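Local coordinates for UDP-N-acetylglucosamine 2-epimerase (Methanocaldococcus jannaschii, PDB 4NES), which probably catalyses the reversible epimerisation at C-2 that interconverts UDP-N-acetylglucosamine and UDP-N-acetylmannosamine, at residues R21-E24 with D29-I32. Numbering follows the deposited sequence.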
# COMPACT_ATOMS: atom_id res chain seq x y z
N ARG A 21 -14.00 16.68 -18.44
CA ARG A 21 -14.91 17.73 -18.93
C ARG A 21 -14.72 19.03 -18.14
O ARG A 21 -14.67 20.14 -18.70
CB ARG A 21 -16.37 17.28 -18.83
CG ARG A 21 -16.83 16.26 -19.87
CD ARG A 21 -17.00 16.87 -21.26
NE ARG A 21 -15.75 16.88 -22.00
CZ ARG A 21 -15.28 15.83 -22.69
NH1 ARG A 21 -15.98 14.70 -22.74
NH2 ARG A 21 -14.13 15.92 -23.33
N ALA A 22 -14.59 18.88 -16.83
CA ALA A 22 -14.40 20.04 -15.96
C ALA A 22 -13.04 20.70 -16.16
O ALA A 22 -12.95 21.93 -16.23
CB ALA A 22 -14.61 19.67 -14.52
N LEU A 23 -11.98 19.90 -16.25
CA LEU A 23 -10.64 20.42 -16.49
C LEU A 23 -10.53 21.21 -17.80
O LEU A 23 -9.77 22.18 -17.88
CB LEU A 23 -9.61 19.30 -16.50
CG LEU A 23 -9.28 18.68 -15.15
CD1 LEU A 23 -8.52 17.37 -15.31
CD2 LEU A 23 -8.47 19.66 -14.31
N GLU A 24 -11.28 20.78 -18.81
CA GLU A 24 -11.26 21.46 -20.11
C GLU A 24 -11.78 22.88 -20.05
O GLU A 24 -11.49 23.69 -20.93
CB GLU A 24 -12.08 20.66 -21.13
CG GLU A 24 -11.40 19.41 -21.62
CD GLU A 24 -12.35 18.55 -22.44
OE1 GLU A 24 -13.55 18.89 -22.48
OE2 GLU A 24 -11.89 17.55 -23.02
N ASP A 29 -2.92 23.18 -16.37
CA ASP A 29 -2.04 22.36 -17.18
C ASP A 29 -2.18 20.90 -16.74
O ASP A 29 -1.74 20.53 -15.65
CB ASP A 29 -0.59 22.83 -16.99
CG ASP A 29 0.41 22.01 -17.77
OD1 ASP A 29 0.03 21.37 -18.77
OD2 ASP A 29 1.60 22.03 -17.38
N TRP A 30 -2.80 20.09 -17.58
CA TRP A 30 -3.05 18.70 -17.22
C TRP A 30 -2.89 17.77 -18.41
O TRP A 30 -3.07 18.17 -19.57
CB TRP A 30 -4.46 18.55 -16.64
CG TRP A 30 -5.52 18.76 -17.67
CD1 TRP A 30 -6.04 19.95 -18.09
CD2 TRP A 30 -6.19 17.75 -18.42
NE1 TRP A 30 -6.99 19.74 -19.05
CE2 TRP A 30 -7.10 18.39 -19.28
CE3 TRP A 30 -6.10 16.35 -18.46
CZ2 TRP A 30 -7.93 17.69 -20.16
CZ3 TRP A 30 -6.92 15.66 -19.33
CH2 TRP A 30 -7.82 16.33 -20.17
N HIS A 31 -2.58 16.51 -18.13
CA HIS A 31 -2.50 15.49 -19.16
C HIS A 31 -2.79 14.13 -18.56
O HIS A 31 -2.88 14.00 -17.34
CB HIS A 31 -1.12 15.50 -19.84
CG HIS A 31 -0.97 16.57 -20.89
ND1 HIS A 31 -0.32 17.75 -20.65
CD2 HIS A 31 -1.41 16.62 -22.18
CE1 HIS A 31 -0.35 18.50 -21.75
NE2 HIS A 31 -1.01 17.83 -22.68
N ILE A 32 -2.93 13.14 -19.43
CA ILE A 32 -3.28 11.79 -19.02
C ILE A 32 -2.09 10.87 -19.24
O ILE A 32 -1.45 10.88 -20.31
CB ILE A 32 -4.47 11.24 -19.84
CG1 ILE A 32 -5.71 12.12 -19.64
CG2 ILE A 32 -4.75 9.79 -19.48
CD1 ILE A 32 -6.85 11.79 -20.59
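L23, in the last turn of helix 10-23, lies over one face of the indole of W30 on strand 30-34. CB of L23 does the main touching, a CH-pi contact 3.8 Å from the centroid of the five-membered ring and only 16° off its normal. It is also 3.7 Å from W30 NE1, so the nitrogen side of the pyrrole is overlaid. The CD1 methyl of the same leucine extends the contact to the CD2 end of the ring fusion, 3.9 Å from W30 CD2. In W30 a chi1 of 69° sets CG between the backbone N and the carbonyl carbon, and the ring reaches across from the strand to L23.

E24 comes in differently, at the indole edge near its plane, with CG 4.1 Å from W30 CZ2. Only its aliphatic part meets the ring; the carboxylate is turned back to R21, one turn earlier. R21 grips it side-on, NE donating to E24 OE1 at 3.0 Å and NH2 to E24 OE2 at 2.8 Å, the latter on the syn side. R21 also donates to the backbone oxygens of L51 and N52, tying this part of the helix to the residues just after helix 45-50.

I5 of strand 3-7 touches both L23 and W30, and I20 adds to the packing on W30. With W30 cut back to an alanine, CB and CD1 of L23 would probably lose the surface they rest on, and a gap would open between helix and strand. This is the return half of a right-handed beta-alpha-beta unit in a Rossmann-like GT-B domain; the two segments meet through apolar and CH-pi contact alone, while the R21-E24 salt bridge lies to one side and helps hold the E24 chain at the indole edge.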